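U4/U6 snRNA-associated-splicing factor PRP24 (Saccharomyces cerevisiae, PDB 4N0T) binds U6 snRNA and acts as a recycling factor of the yeast spliceosome, the machinery that removes introns from pre-mRNA. Local coordinates at residues T86-N91 / V157-N162; T90-S95 / R127-D132. All coordinates share one frame; numbering follows the deposited sequence.

Interaction 1: residues T86-N91 / V157-N162. With nucleotides of chain B.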
ATOM      1  N   THR A  86       9.921  -8.725  14.781  1.00 19.02           N
ATOM      2  CA  THR A  86       9.192  -8.190  13.642  1.00 19.25           C
ATOM      3  C   THR A  86       9.428  -6.685  13.490  1.00 14.02           C
ATOM      4  O   THR A  86       9.325  -5.923  14.457  1.00 19.90           O
ATOM      5  CB  THR A  86       7.676  -8.474  13.781  1.00 17.19           C
ATOM      6  OG1 THR A  86       7.469  -9.889  13.892  1.00 21.52           O
ATOM      7  CG2 THR A  86       6.914  -7.940  12.571  1.00 17.42           C
ATOM      8  N   LEU A  87       9.754  -6.274  12.266  1.00 13.92           N
ATOM      9  CA  LEU A  87       9.909  -4.864  11.939  1.00 13.97           C
ATOM     10  C   LEU A  87       8.698  -4.382  11.156  1.00 14.46           C
ATOM     11  O   LEU A  87       8.063  -5.154  10.425  1.00 15.92           O
ATOM     12  CB  LEU A  87      11.113  -4.690  11.033  1.00 17.31           C
ATOM     13  CG  LEU A  87      12.397  -5.268  11.604  1.00 24.38           C
ATOM     14  CD1 LEU A  87      13.409  -5.433  10.494  1.00 31.40           C
ATOM     15  CD2 LEU A  87      12.899  -4.340  12.673  1.00 20.89           C
ATOM     16  N   TRP A  88       8.391  -3.101  11.300  1.00 14.09           N
ATOM     17  CA  TRP A  88       7.472  -2.453  10.382  1.00 13.33           C
ATOM     18  C   TRP A  88       8.254  -1.360   9.673  1.00 14.45           C
ATOM     19  O   TRP A  88       8.963  -0.566  10.315  1.00 15.79           O
ATOM     20  CB  TRP A  88       6.269  -1.889  11.133  1.00 14.29           C
ATOM     21  CG  TRP A  88       5.282  -1.123  10.288  1.00 15.36           C
ATOM     22  CD1 TRP A  88       4.246  -1.638   9.562  1.00 16.59           C
ATOM     23  CD2 TRP A  88       5.197   0.302  10.156  1.00 13.65           C
ATOM     24  NE1 TRP A  88       3.525  -0.612   8.966  1.00 13.60           N
ATOM     25  CE2 TRP A  88       4.102   0.584   9.307  1.00 13.22           C
ATOM     26  CE3 TRP A  88       5.953   1.368  10.661  1.00 14.77           C
ATOM     27  CZ2 TRP A  88       3.739   1.892   8.958  1.00 13.28           C
ATOM     28  CZ3 TRP A  88       5.587   2.668  10.320  1.00 18.32           C
ATOM     29  CH2 TRP A  88       4.490   2.916   9.472  1.00 15.94           C
ATOM     30  N   MET A  89       8.139  -1.337   8.353  1.00 14.20           N
ATOM     31  CA  MET A  89       8.892  -0.415   7.519  1.00 12.15           C
ATOM     32  C   MET A  89       7.957   0.386   6.619  1.00 17.92           C
ATOM     33  O   MET A  89       6.997  -0.159   6.068  1.00 15.34           O
ATOM     34  CB  MET A  89       9.904  -1.213   6.692  1.00 16.48           C
ATOM     35  CG  MET A  89      10.851  -0.397   5.855  1.00 20.64           C
ATOM     36  SD  MET A  89      11.966  -1.527   4.961  1.00 22.87           S
ATOM     37  CE  MET A  89      13.064  -2.022   6.280  1.00 23.28           C
ATOM     38  N   THR A  90       8.206   1.685   6.490  1.00 14.69           N
ATOM     39  CA  THR A  90       7.461   2.452   5.512  1.00 10.49           C
ATOM     40  C   THR A  90       8.323   3.508   4.824  1.00 15.95           C
ATOM     41  O   THR A  90       9.482   3.745   5.211  1.00 15.40           O
ATOM     42  CB  THR A  90       6.178   3.093   6.116  1.00 13.49           C
ATOM     43  OG1 THR A  90       5.325   3.494   5.040  1.00 13.03           O
ATOM     44  CG2 THR A  90       6.512   4.329   6.975  1.00 16.39           C
ATOM     45  N   ASN A  91       7.748   4.109   3.787  1.00 13.69           N
ATOM     46  CA  ASN A  91       8.411   5.150   3.004  1.00 13.05           C
ATOM     47  C   ASN A  91       9.690   4.673   2.306  1.00 16.65           C
ATOM     48  O   ASN A  91      10.640   5.453   2.125  1.00 19.05           O
ATOM     49  CB  ASN A  91       8.705   6.396   3.838  1.00 15.75           C
ATOM     50  CG  ASN A  91       8.819   7.648   2.972  1.00 16.24           C
ATOM     51  OD1 ASN A  91       8.082   7.810   1.996  1.00 17.37           O
ATOM     52  ND2 ASN A  91       9.768   8.525   3.312  1.00 20.27           N
ATOM     53  N   VAL A 157      11.580   4.632   6.990  1.00 17.55           N
ATOM     54  CA  VAL A 157      11.164   4.471   8.375  1.00 14.59           C
ATOM     55  C   VAL A 157      11.233   2.992   8.719  1.00 14.88           C
ATOM     56  O   VAL A 157      10.632   2.168   8.021  1.00 18.12           O
ATOM     57  CB  VAL A 157       9.705   4.931   8.574  1.00 17.50           C
ATOM     58  CG1 VAL A 157       9.237   4.598   9.984  1.00 17.22           C
ATOM     59  CG2 VAL A 157       9.580   6.421   8.306  1.00 22.45           C
ATOM     60  N   THR A 158      11.999   2.645   9.757  1.00 17.37           N
ATOM     61  CA  THR A 158      12.093   1.241  10.210  1.00 16.05           C
ATOM     62  C   THR A 158      11.877   1.204  11.721  1.00 19.01           C
ATOM     63  O   THR A 158      12.586   1.881  12.474  1.00 21.67           O
ATOM     64  CB  THR A 158      13.463   0.606   9.849  1.00 16.38           C
ATOM     65  OG1 THR A 158      13.656   0.670   8.436  1.00 19.96           O
ATOM     66  CG2 THR A 158      13.510  -0.871  10.278  1.00 16.11           C
ATOM     67  N   LYS A 159      10.885   0.431  12.168  1.00 16.14           N
ATOM     68  CA  LYS A 159      10.490   0.391  13.570  1.00 16.56           C
ATOM     69  C   LYS A 159      10.332  -1.048  14.042  1.00 16.64           C
ATOM     70  O   LYS A 159      10.000  -1.932  13.253  1.00 16.58           O
ATOM     71  CB  LYS A 159       9.144   1.115  13.767  1.00 19.78           C
ATOM     72  CG  LYS A 159       9.154   2.620  13.486  1.00 20.60           C
ATOM     73  CD  LYS A 159       7.729   3.208  13.596  1.00 23.34           C
ATOM     74  CE  LYS A 159       7.708   4.722  13.440  1.00 30.33           C
ATOM     75  NZ  LYS A 159       8.172   5.400  14.681  1.00 34.15           N
ATOM     76  N   VAL A 160      10.572  -1.278  15.326  1.00 18.60           N
ATOM     77  CA  VAL A 160      10.135  -2.509  15.951  1.00 18.74           C
ATOM     78  C   VAL A 160       8.604  -2.485  15.900  1.00 19.02           C
ATOM     79  O   VAL A 160       7.979  -1.521  16.349  1.00 22.99           O
ATOM     80  CB  VAL A 160      10.645  -2.613  17.394  1.00 25.42           C
ATOM     81  CG1 VAL A 160      10.049  -3.823  18.081  1.00 29.30           C
ATOM     82  CG2 VAL A 160      12.177  -2.719  17.395  1.00 25.34           C
ATOM     83  N   SER A 161       8.006  -3.519  15.313  1.00 18.25           N
ATOM     84  CA  SER A 161       6.558  -3.537  15.072  1.00 19.22           C
ATOM     85  C   SER A 161       5.699  -3.544  16.341  1.00 21.44           C
ATOM     86  O   SER A 161       5.849  -4.410  17.214  1.00 19.41           O
ATOM     87  CB  SER A 161       6.188  -4.731  14.177  1.00 18.72           C
ATOM     88  OG  SER A 161       4.779  -4.803  14.011  1.00 18.18           O
ATOM     89  N   ASN A 162       4.810  -2.558  16.441  1.00 15.96           N
ATOM     90  CA  ASN A 162       3.733  -2.556  17.428  1.00 15.77           C
ATOM     91  C   ASN A 162       2.672  -1.588  16.932  1.00 14.63           C
ATOM     92  O   ASN A 162       2.828  -0.382  17.064  1.00 17.22           O
ATOM     93  CB  ASN A 162       4.199  -2.127  18.820  1.00 20.31           C
ATOM     94  CG  ASN A 162       3.060  -2.161  19.852  1.00 29.09           C
ATOM     95  OD1 ASN A 162       1.893  -2.440  19.516  1.00 23.48           O
ATOM     96  ND2 ASN A 162       3.398  -1.896  21.115  1.00 31.90           N
TER
ATOM     97  P     A B  20      -0.785   4.048   8.586  1.00 15.73           P
ATOM     98  OP1   A B  20      -1.456   4.325   7.287  1.00 14.42           O
ATOM     99  OP2   A B  20      -1.206   4.825   9.782  1.00 17.02           O
ATOM    100  O5'   A B  20      -0.932   2.507   8.943  1.00 12.60           O
ATOM    101  C5'   A B  20      -0.728   1.482   7.965  1.00 12.25           C
ATOM    102  C4'   A B  20      -0.678   0.126   8.612  1.00 13.91           C
ATOM    103  O4'   A B  20       0.602  -0.004   9.292  1.00 13.78           O
ATOM    104  C3'   A B  20      -1.757  -0.143   9.664  1.00 14.88           C
ATOM    105  O3'   A B  20      -2.103  -1.525   9.651  1.00 13.75           O
ATOM    106  C2'   A B  20      -1.033   0.168  10.970  1.00 14.64           C
ATOM    107  O2'   A B  20      -1.562  -0.491  12.102  1.00 16.24           O
ATOM    108  C1'   A B  20       0.389  -0.306  10.655  1.00 13.19           C
ATOM    109  N9    A B  20       1.412   0.371  11.451  1.00 13.89           N
ATOM    110  C8    A B  20       1.665   1.717  11.518  1.00 14.61           C
ATOM    111  N7    A B  20       2.621   2.021  12.369  1.00 15.51           N
ATOM    112  C5    A B  20       3.028   0.793  12.876  1.00 15.22           C
ATOM    113  C6    A B  20       4.007   0.430  13.823  1.00 16.71           C
ATOM    114  N6    A B  20       4.785   1.322  14.438  1.00 15.65           N
ATOM    115  N1    A B  20       4.143  -0.887  14.102  1.00 15.95           N
ATOM    116  C2    A B  20       3.342  -1.774  13.499  1.00 15.63           C
ATOM    117  N3    A B  20       2.380  -1.540  12.600  1.00 16.19           N
ATOM    118  C4    A B  20       2.286  -0.234  12.327  1.00 13.25           C
ATOM    119  P     A B  18       0.198   9.423   0.716  1.00 16.00           P
ATOM    120  OP1   A B  18      -0.989   8.696   0.179  1.00 16.09           O
ATOM    121  OP2   A B  18       0.040  10.399   1.813  1.00 15.86           O
ATOM    122  O5'   A B  18       1.292   8.383   1.252  1.00 14.42           O
ATOM    123  C5'   A B  18       1.680   7.253   0.486  1.00 15.32           C
ATOM    124  C4'   A B  18       2.896   6.575   1.083  1.00 15.01           C
ATOM    125  O4'   A B  18       3.991   7.524   1.207  1.00 15.91           O
ATOM    126  C3'   A B  18       2.732   6.017   2.490  1.00 15.99           C
ATOM    127  O3'   A B  18       2.099   4.754   2.498  1.00 13.89           O
ATOM    128  C2'   A B  18       4.168   5.991   3.002  1.00 12.01           C
ATOM    129  O2'   A B  18       4.892   4.922   2.416  1.00 13.75           O
ATOM    130  C1'   A B  18       4.702   7.286   2.402  1.00 15.11           C
ATOM    131  N9    A B  18       4.507   8.445   3.292  1.00 14.19           N
ATOM    132  C8    A B  18       3.703   9.545   3.082  1.00 14.49           C
ATOM    133  N7    A B  18       3.766  10.422   4.049  1.00 16.02           N
ATOM    134  C5    A B  18       4.679   9.883   4.943  1.00 16.61           C
ATOM    135  C6    A B  18       5.172  10.345   6.167  1.00 17.32           C
ATOM    136  N6    A B  18       4.813  11.517   6.713  1.00 18.02           N
ATOM    137  N1    A B  18       6.061   9.572   6.824  1.00 19.33           N
ATOM    138  C2    A B  18       6.433   8.409   6.274  1.00 19.71           C
ATOM    139  N3    A B  18       6.033   7.878   5.121  1.00 16.41           N
ATOM    140  C4    A B  18       5.139   8.665   4.495  1.00 15.14           C
ATOM    141  P     U B  17       2.489  15.618  -1.307  1.00 38.21           P
ATOM    142  OP1   U B  17       3.605  15.130  -2.162  1.00 36.67           O
ATOM    143  OP2   U B  17       1.710  16.807  -1.716  1.00 33.30           O
ATOM    144  O5'   U B  17       1.460  14.401  -1.177  1.00 29.91           O
ATOM    145  C5'   U B  17       1.708  13.271  -0.344  1.00 23.33           C
ATOM    146  C4'   U B  17       2.243  12.094  -1.126  1.00 20.18           C
ATOM    147  O4'   U B  17       3.666  12.284  -1.351  1.00 21.17           O
ATOM    148  C3'   U B  17       2.152  10.744  -0.418  1.00 18.43           C
ATOM    149  O3'   U B  17       0.894  10.111  -0.559  1.00 17.59           O
ATOM    150  C2'   U B  17       3.300   9.957  -1.041  1.00 16.53           C
ATOM    151  O2'   U B  17       2.954   9.448  -2.321  1.00 18.86           O
ATOM    152  C1'   U B  17       4.354  11.048  -1.206  1.00 18.17           C
ATOM    153  N1    U B  17       5.201  11.118   0.011  1.00 18.35           N
ATOM    154  C2    U B  17       6.100  10.069   0.220  1.00 18.85           C
ATOM    155  O2    U B  17       6.215   9.141  -0.561  1.00 21.08           O
ATOM    156  N3    U B  17       6.852  10.146   1.361  1.00 16.79           N
ATOM    157  C4    U B  17       6.791  11.154   2.304  1.00 18.08           C
ATOM    158  O4    U B  17       7.513  11.098   3.297  1.00 20.81           O
ATOM    159  C5    U B  17       5.852  12.203   2.025  1.00 19.08           C
ATOM    160  C6    U B  17       5.102  12.150   0.915  1.00 19.09           C
TER

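Interaction 2: residues T90-S95 / R127-D132. With nucleotides of chain B.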
ATOM      1  N   THR A  90       8.206   1.685   6.490  1.00 14.69           N
ATOM      2  CA  THR A  90       7.461   2.452   5.512  1.00 10.49           C
ATOM      3  C   THR A  90       8.323   3.508   4.824  1.00 15.95           C
ATOM      4  O   THR A  90       9.482   3.745   5.211  1.00 15.40           O
ATOM      5  CB  THR A  90       6.178   3.093   6.116  1.00 13.49           C
ATOM      6  OG1 THR A  90       5.325   3.494   5.040  1.00 13.03           O
ATOM      7  CG2 THR A  90       6.512   4.329   6.975  1.00 16.39           C
ATOM      8  N   ASN A  91       7.748   4.109   3.787  1.00 13.69           N
ATOM      9  CA  ASN A  91       8.411   5.150   3.004  1.00 13.05           C
ATOM     10  C   ASN A  91       9.690   4.673   2.306  1.00 16.65           C
ATOM     11  O   ASN A  91      10.640   5.453   2.125  1.00 19.05           O
ATOM     12  CB  ASN A  91       8.705   6.396   3.838  1.00 15.75           C
ATOM     13  CG  ASN A  91       8.819   7.648   2.972  1.00 16.24           C
ATOM     14  OD1 ASN A  91       8.082   7.810   1.996  1.00 17.37           O
ATOM     15  ND2 ASN A  91       9.768   8.525   3.312  1.00 20.27           N
ATOM     16  N   PHE A  92       9.727   3.394   1.935  1.00 15.72           N
ATOM     17  CA  PHE A  92      10.673   2.963   0.909  1.00 18.04           C
ATOM     18  C   PHE A  92      10.175   3.504  -0.431  1.00 19.93           C
ATOM     19  O   PHE A  92       9.017   3.919  -0.542  1.00 18.12           O
ATOM     20  CB  PHE A  92      10.850   1.430   0.901  1.00 17.31           C
ATOM     21  CG  PHE A  92       9.568   0.643   1.092  1.00 15.66           C
ATOM     22  CD1 PHE A  92       8.748   0.347   0.012  1.00 14.01           C
ATOM     23  CD2 PHE A  92       9.224   0.151   2.354  1.00 18.82           C
ATOM     24  CE1 PHE A  92       7.584  -0.427   0.184  1.00 14.97           C
ATOM     25  CE2 PHE A  92       8.061  -0.612   2.540  1.00 15.55           C
ATOM     26  CZ  PHE A  92       7.245  -0.896   1.459  1.00 14.64           C
ATOM     27  N   PRO A  93      11.044   3.536  -1.460  1.00 23.26           N
ATOM     28  CA  PRO A  93      10.591   4.073  -2.750  1.00 24.80           C
ATOM     29  C   PRO A  93       9.385   3.314  -3.321  1.00 19.78           C
ATOM     30  O   PRO A  93       9.240   2.118  -3.066  1.00 23.96           O
ATOM     31  CB  PRO A  93      11.822   3.887  -3.651  1.00 27.11           C
ATOM     32  CG  PRO A  93      12.966   3.981  -2.715  1.00 24.99           C
ATOM     33  CD  PRO A  93      12.495   3.261  -1.460  1.00 26.39           C
ATOM     34  N   PRO A  94       8.522   4.007  -4.082  1.00 22.25           N
ATOM     35  CA  PRO A  94       7.264   3.474  -4.621  1.00 25.41           C
ATOM     36  C   PRO A  94       7.401   2.216  -5.473  1.00 30.58           C
ATOM     37  O   PRO A  94       6.433   1.456  -5.621  1.00 36.23           O
ATOM     38  CB  PRO A  94       6.753   4.626  -5.500  1.00 25.16           C
ATOM     39  CG  PRO A  94       7.303   5.840  -4.875  1.00 29.40           C
ATOM     40  CD  PRO A  94       8.636   5.462  -4.295  1.00 26.08           C
ATOM     41  N   SER A  95       8.584   2.015  -6.037  1.00 30.86           N
ATOM     42  CA  SER A  95       8.830   0.884  -6.921  1.00 39.37           C
ATOM     43  C   SER A  95       9.669  -0.202  -6.240  1.00 35.66           C
ATOM     44  O   SER A  95      10.064  -1.183  -6.884  1.00 32.04           O
ATOM     45  CB  SER A  95       9.529   1.365  -8.187  1.00 39.41           C
ATOM     46  OG  SER A  95      10.758   1.987  -7.858  1.00 37.68           O
ATOM     47  N   ARG A 127       1.718   1.686   1.097  1.00 12.68           N
ATOM     48  CA  ARG A 127       3.137   1.401   0.958  1.00 15.41           C
ATOM     49  C   ARG A 127       3.820   1.245   2.322  1.00 13.43           C
ATOM     50  O   ARG A 127       4.231   2.219   2.949  1.00 13.62           O
ATOM     51  CB  ARG A 127       3.802   2.510   0.141  1.00 16.96           C
ATOM     52  CG  ARG A 127       5.136   2.090  -0.435  1.00 22.17           C
ATOM     53  CD  ARG A 127       5.566   3.059  -1.506  1.00 29.87           C
ATOM     54  NE  ARG A 127       6.454   4.056  -0.947  1.00 35.46           N
ATOM     55  CZ  ARG A 127       6.256   5.370  -0.975  1.00 20.19           C
ATOM     56  NH1 ARG A 127       5.191   5.921  -1.553  1.00 27.57           N
ATOM     57  NH2 ARG A 127       7.162   6.139  -0.411  1.00 20.33           N
ATOM     58  N   PHE A 128       3.919   0.003   2.780  1.00 13.59           N
ATOM     59  CA  PHE A 128       4.628  -0.314   4.015  1.00 12.10           C
ATOM     60  C   PHE A 128       4.832  -1.817   3.985  1.00 12.50           C
ATOM     61  O   PHE A 128       4.319  -2.493   3.095  1.00 13.85           O
ATOM     62  CB  PHE A 128       3.832   0.101   5.273  1.00 11.92           C
ATOM     63  CG  PHE A 128       2.439  -0.479   5.334  1.00 10.82           C
ATOM     64  CD1 PHE A 128       2.218  -1.759   5.856  1.00 10.41           C
ATOM     65  CD2 PHE A 128       1.344   0.261   4.865  1.00 12.04           C
ATOM     66  CE1 PHE A 128       0.926  -2.303   5.903  1.00 10.97           C
ATOM     67  CE2 PHE A 128       0.047  -0.262   4.926  1.00 10.95           C
ATOM     68  CZ  PHE A 128      -0.159  -1.548   5.433  1.00 12.15           C
ATOM     69  N   ALA A 129       5.559  -2.342   4.962  1.00 12.28           N
ATOM     70  CA  ALA A 129       5.849  -3.777   4.996  1.00 10.74           C
ATOM     71  C   ALA A 129       6.111  -4.254   6.399  1.00 11.83           C
ATOM     72  O   ALA A 129       6.629  -3.505   7.231  1.00 12.54           O
ATOM     73  CB  ALA A 129       7.063  -4.124   4.093  1.00 15.26           C
ATOM     74  N   TYR A 130       5.757  -5.513   6.652  1.00 14.23           N
ATOM     75  CA  TYR A 130       6.168  -6.195   7.866  1.00 13.41           C
ATOM     76  C   TYR A 130       7.270  -7.180   7.519  1.00 14.07           C
ATOM     77  O   TYR A 130       7.211  -7.867   6.484  1.00 14.32           O
ATOM     78  CB  TYR A 130       4.989  -6.941   8.505  1.00 13.87           C
ATOM     79  CG  TYR A 130       3.999  -6.016   9.148  1.00 15.40           C
ATOM     80  CD1 TYR A 130       4.142  -5.617  10.469  1.00 14.47           C
ATOM     81  CD2 TYR A 130       2.927  -5.523   8.421  1.00 15.23           C
ATOM     82  CE1 TYR A 130       3.232  -4.762  11.057  1.00 14.01           C
ATOM     83  CE2 TYR A 130       2.018  -4.666   8.990  1.00 13.77           C
ATOM     84  CZ  TYR A 130       2.170  -4.291  10.301  1.00 15.30           C
ATOM     85  OH  TYR A 130       1.251  -3.425  10.842  1.00 14.27           O
ATOM     86  N   ILE A 131       8.289  -7.242   8.373  1.00 13.00           N
ATOM     87  CA  ILE A 131       9.410  -8.136   8.123  1.00 12.31           C
ATOM     88  C   ILE A 131       9.718  -8.898   9.393  1.00 13.35           C
ATOM     89  O   ILE A 131       9.914  -8.283  10.450  1.00 17.85           O
ATOM     90  CB  ILE A 131      10.681  -7.341   7.750  1.00 15.83           C
ATOM     91  CG1 ILE A 131      10.423  -6.440   6.546  1.00 19.45           C
ATOM     92  CG2 ILE A 131      11.828  -8.311   7.433  1.00 16.43           C
ATOM     93  CD1 ILE A 131      11.232  -5.150   6.593  1.00 21.82           C
ATOM     94  N   ASP A 132       9.779 -10.229   9.291  1.00 14.51           N
ATOM     95  CA  ASP A 132      10.196 -11.050  10.417  1.00 14.67           C
ATOM     96  C   ASP A 132      11.659 -11.446  10.243  1.00 13.19           C
ATOM     97  O   ASP A 132      12.055 -11.911   9.174  1.00 16.87           O
ATOM     98  CB  ASP A 132       9.353 -12.324  10.512  1.00 18.38           C
ATOM     99  CG  ASP A 132       7.917 -12.052  10.922  1.00 19.88           C
ATOM    100  OD1 ASP A 132       7.655 -10.986  11.515  1.00 20.93           O
ATOM    101  OD2 ASP A 132       7.062 -12.922  10.651  1.00 21.91           O
TER
ATOM    102  P     G B  21      -3.441  -2.060   8.935  1.00 12.74           P
ATOM    103  OP1   G B  21      -4.293  -0.930   8.456  1.00 13.87           O
ATOM    104  OP2   G B  21      -4.082  -2.999   9.912  1.00 15.01           O
ATOM    105  O5'   G B  21      -2.907  -2.865   7.676  1.00 12.10           O
ATOM    106  C5'   G B  21      -1.897  -3.854   7.837  1.00 12.17           C
ATOM    107  C4'   G B  21      -1.739  -4.687   6.589  1.00 10.29           C
ATOM    108  O4'   G B  21      -0.555  -5.510   6.737  1.00 12.53           O
ATOM    109  C3'   G B  21      -2.868  -5.666   6.313  1.00 10.54           C
ATOM    110  O3'   G B  21      -2.769  -5.999   4.934  1.00 12.99           O
ATOM    111  C2'   G B  21      -2.416  -6.879   7.117  1.00 10.90           C
ATOM    112  O2'   G B  21      -3.059  -8.077   6.755  1.00 14.98           O
ATOM    113  C1'   G B  21      -0.936  -6.879   6.753  1.00 15.04           C
ATOM    114  N9    G B  21      -0.043  -7.554   7.682  1.00 13.46           N
ATOM    115  C8    G B  21       0.871  -8.492   7.280  1.00 17.18           C
ATOM    116  N7    G B  21       1.592  -8.919   8.266  1.00 15.25           N
ATOM    117  C5    G B  21       1.156  -8.224   9.365  1.00 13.51           C
ATOM    118  C6    G B  21       1.613  -8.275  10.702  1.00 16.49           C
ATOM    119  O6    G B  21       2.510  -9.004  11.180  1.00 16.66           O
ATOM    120  N1    G B  21       0.901  -7.405  11.511  1.00 16.29           N
ATOM    121  C2    G B  21      -0.091  -6.554  11.072  1.00 14.78           C
ATOM    122  N2    G B  21      -0.656  -5.765  11.998  1.00 14.62           N
ATOM    123  N3    G B  21      -0.528  -6.500   9.826  1.00 14.56           N
ATOM    124  C4    G B  21       0.143  -7.344   9.024  1.00 13.47           C
ATOM    125  P     A B  18       0.198   9.423   0.716  1.00 16.00           P
ATOM    126  OP1   A B  18      -0.989   8.696   0.179  1.00 16.09           O
ATOM    127  OP2   A B  18       0.040  10.399   1.813  1.00 15.86           O
ATOM    128  O5'   A B  18       1.292   8.383   1.252  1.00 14.42           O
ATOM    129  C5'   A B  18       1.680   7.253   0.486  1.00 15.32           C
ATOM    130  C4'   A B  18       2.896   6.575   1.083  1.00 15.01           C
ATOM    131  O4'   A B  18       3.991   7.524   1.207  1.00 15.91           O
ATOM    132  C3'   A B  18       2.732   6.017   2.490  1.00 15.99           C
ATOM    133  O3'   A B  18       2.099   4.754   2.498  1.00 13.89           O
ATOM    134  C2'   A B  18       4.168   5.991   3.002  1.00 12.01           C
ATOM    135  O2'   A B  18       4.892   4.922   2.416  1.00 13.75           O
ATOM    136  C1'   A B  18       4.702   7.286   2.402  1.00 15.11           C
ATOM    137  N9    A B  18       4.507   8.445   3.292  1.00 14.19           N
ATOM    138  C8    A B  18       3.703   9.545   3.082  1.00 14.49           C
ATOM    139  N7    A B  18       3.766  10.422   4.049  1.00 16.02           N
ATOM    140  C5    A B  18       4.679   9.883   4.943  1.00 16.61           C
ATOM    141  C6    A B  18       5.172  10.345   6.167  1.00 17.32           C
ATOM    142  N6    A B  18       4.813  11.517   6.713  1.00 18.02           N
ATOM    143  N1    A B  18       6.061   9.572   6.824  1.00 19.33           N
ATOM    144  C2    A B  18       6.433   8.409   6.274  1.00 19.71           C
ATOM    145  N3    A B  18       6.033   7.878   5.121  1.00 16.41           N
ATOM    146  C4    A B  18       5.139   8.665   4.495  1.00 15.14           C
ATOM    147  P     A B  20      -0.785   4.048   8.586  1.00 15.73           P
ATOM    148  OP1   A B  20      -1.456   4.325   7.287  1.00 14.42           O
ATOM    149  OP2   A B  20      -1.206   4.825   9.782  1.00 17.02           O
ATOM    150  O5'   A B  20      -0.932   2.507   8.943  1.00 12.60           O
ATOM    151  C5'   A B  20      -0.728   1.482   7.965  1.00 12.25           C
ATOM    152  C4'   A B  20      -0.678   0.126   8.612  1.00 13.91           C
ATOM    153  O4'   A B  20       0.602  -0.004   9.292  1.00 13.78           O
ATOM    154  C3'   A B  20      -1.757  -0.143   9.664  1.00 14.88           C
ATOM    155  O3'   A B  20      -2.103  -1.525   9.651  1.00 13.75           O
ATOM    156  C2'   A B  20      -1.033   0.168  10.970  1.00 14.64           C
ATOM    157  O2'   A B  20      -1.562  -0.491  12.102  1.00 16.24           O
ATOM    158  C1'   A B  20       0.389  -0.306  10.655  1.00 13.19           C
ATOM    159  N9    A B  20       1.412   0.371  11.451  1.00 13.89           N
ATOM    160  C8    A B  20       1.665   1.717  11.518  1.00 14.61           C
ATOM    161  N7    A B  20       2.621   2.021  12.369  1.00 15.51           N
ATOM    162  C5    A B  20       3.028   0.793  12.876  1.00 15.22           C
ATOM    163  C6    A B  20       4.007   0.430  13.823  1.00 16.71           C
ATOM    164  N6    A B  20       4.785   1.322  14.438  1.00 15.65           N
ATOM    165  N1    A B  20       4.143  -0.887  14.102  1.00 15.95           N
ATOM    166  C2    A B  20       3.342  -1.774  13.499  1.00 15.63           C
ATOM    167  N3    A B  20       2.380  -1.540  12.600  1.00 16.19           N
ATOM    168  C4    A B  20       2.286  -0.234  12.327  1.00 13.25           C
TER

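Interaction 1: residues T86-N91 / V157-N162
Strands 86-90 and 154-160 of the second RNA recognition motif pair antiparallel through Trp88 with Lys159 and Thr90 with Val157, each couple closed by two backbone hydrogen bonds. The ladder runs one step past the strand, where Ser161 N reaches Thr86 O at 2.9 Å, nearly straight (171°). Trp88 holds CG anti to its backbone N (chi1 177°), which raises the indole from the sheet beside the Lys159 side chain. There the aliphatic CD of Lys159 meets the indole edge, 3.9 Å from CE3, while Val157 CG1 approaches CZ3.

Strand 86-90 is central in the RRM sheet, whose RNA-binding face characteristically presents aromatic residues to bases. A20 of chain B stacks on one indole face, its C5 3.5 Å above the plane and over the centre; a broad flat ring suits this purine. Asn162 N, a backbone donor to the base edge, hydrogen-bonds A20 N1 (3.0 Å). On the reverse face Leu87 reaches Cys142 of helix 136-146, and the flexible Met89 side chain, bent at its thioether, sets CE 3.5 Å from Thr158 OG1. The methyl CG2 of Thr90 lies against Val157 CB at 3.6 Å, a fit of two beta-branched residues.

Interaction 2: residues T90-S95 / R127-D132
Arg127 leaves its backbone with CG turned opposite the N (chi1 -161°) and stays extended through chi2, then bends at chi3 (96°), and this turn brings its guanidinium to the loop after strand 86-90 of the second RRM. The loop leads into helix 98-107, and the arginine, next to Phe128 in the chain, grips its backbone. NE donates to Phe92 O at 2.6 Å, nearly in line with the carbonyl bond though 21° out of the guanidinium plane; a weak bond from NH2 shares the same oxygen. A long, multi-donor side chain suits the place, since it holds a loop carbonyl while NH2 also bonds a uracil base of the RNA. One guanidinium face receives the O2' of A18 of chain B, 3.6 Å above its centre, and the opposite face has Pro94 CG toward its rim.

The Phe92 ring and the arginine chain run past one another head to tail, CE1 of the ring lying 3.6 Å from the arginine CG. The ring edge meets the backbone of Phe128 and Ala129, and its CE2 comes 4.0 Å from Ala129 CB. The small methyl of Ala129 suits a place beside the ring, where Ile101 of helix 98-107 touches both residues.

On the RNA side, Phe128 and Tyr130 present aromatic rings to chain B, as expected on the RRM sheet. Tyr130 stacks on the G21 base, its OH donating to N3 of A20, while Phe128 lays one face against the A20 sugar. At the loop's entry, Arg127 O accepts two hydroxyls, Thr90 OG1 at 2.7 Å in the carbonyl plane and A18 O2' at 2.8 Å.

Both contacts lie within the second RRM, their centres about 8 Å apart, and they share Thr90 and Asn91. Along the chain the order is 86-91, 90-95, 127-132, then 157-162, so interaction 2 starts where the central strand of interaction 1 runs out. Strand 86-90 has 154-160 along one edge and 128-133 along the other; in the five-stranded antiparallel sheet these are the three middle strands. Thr86 OG1 probably bonds to Asp132 OD1 (2.6 Å), and Ser161 OG packs on Tyr130 CE1, tying the two together at the far end. The RNA spans both: A18 and A20 of chain B touch residues of each, so the two contacts contribute to one RNA-binding surface.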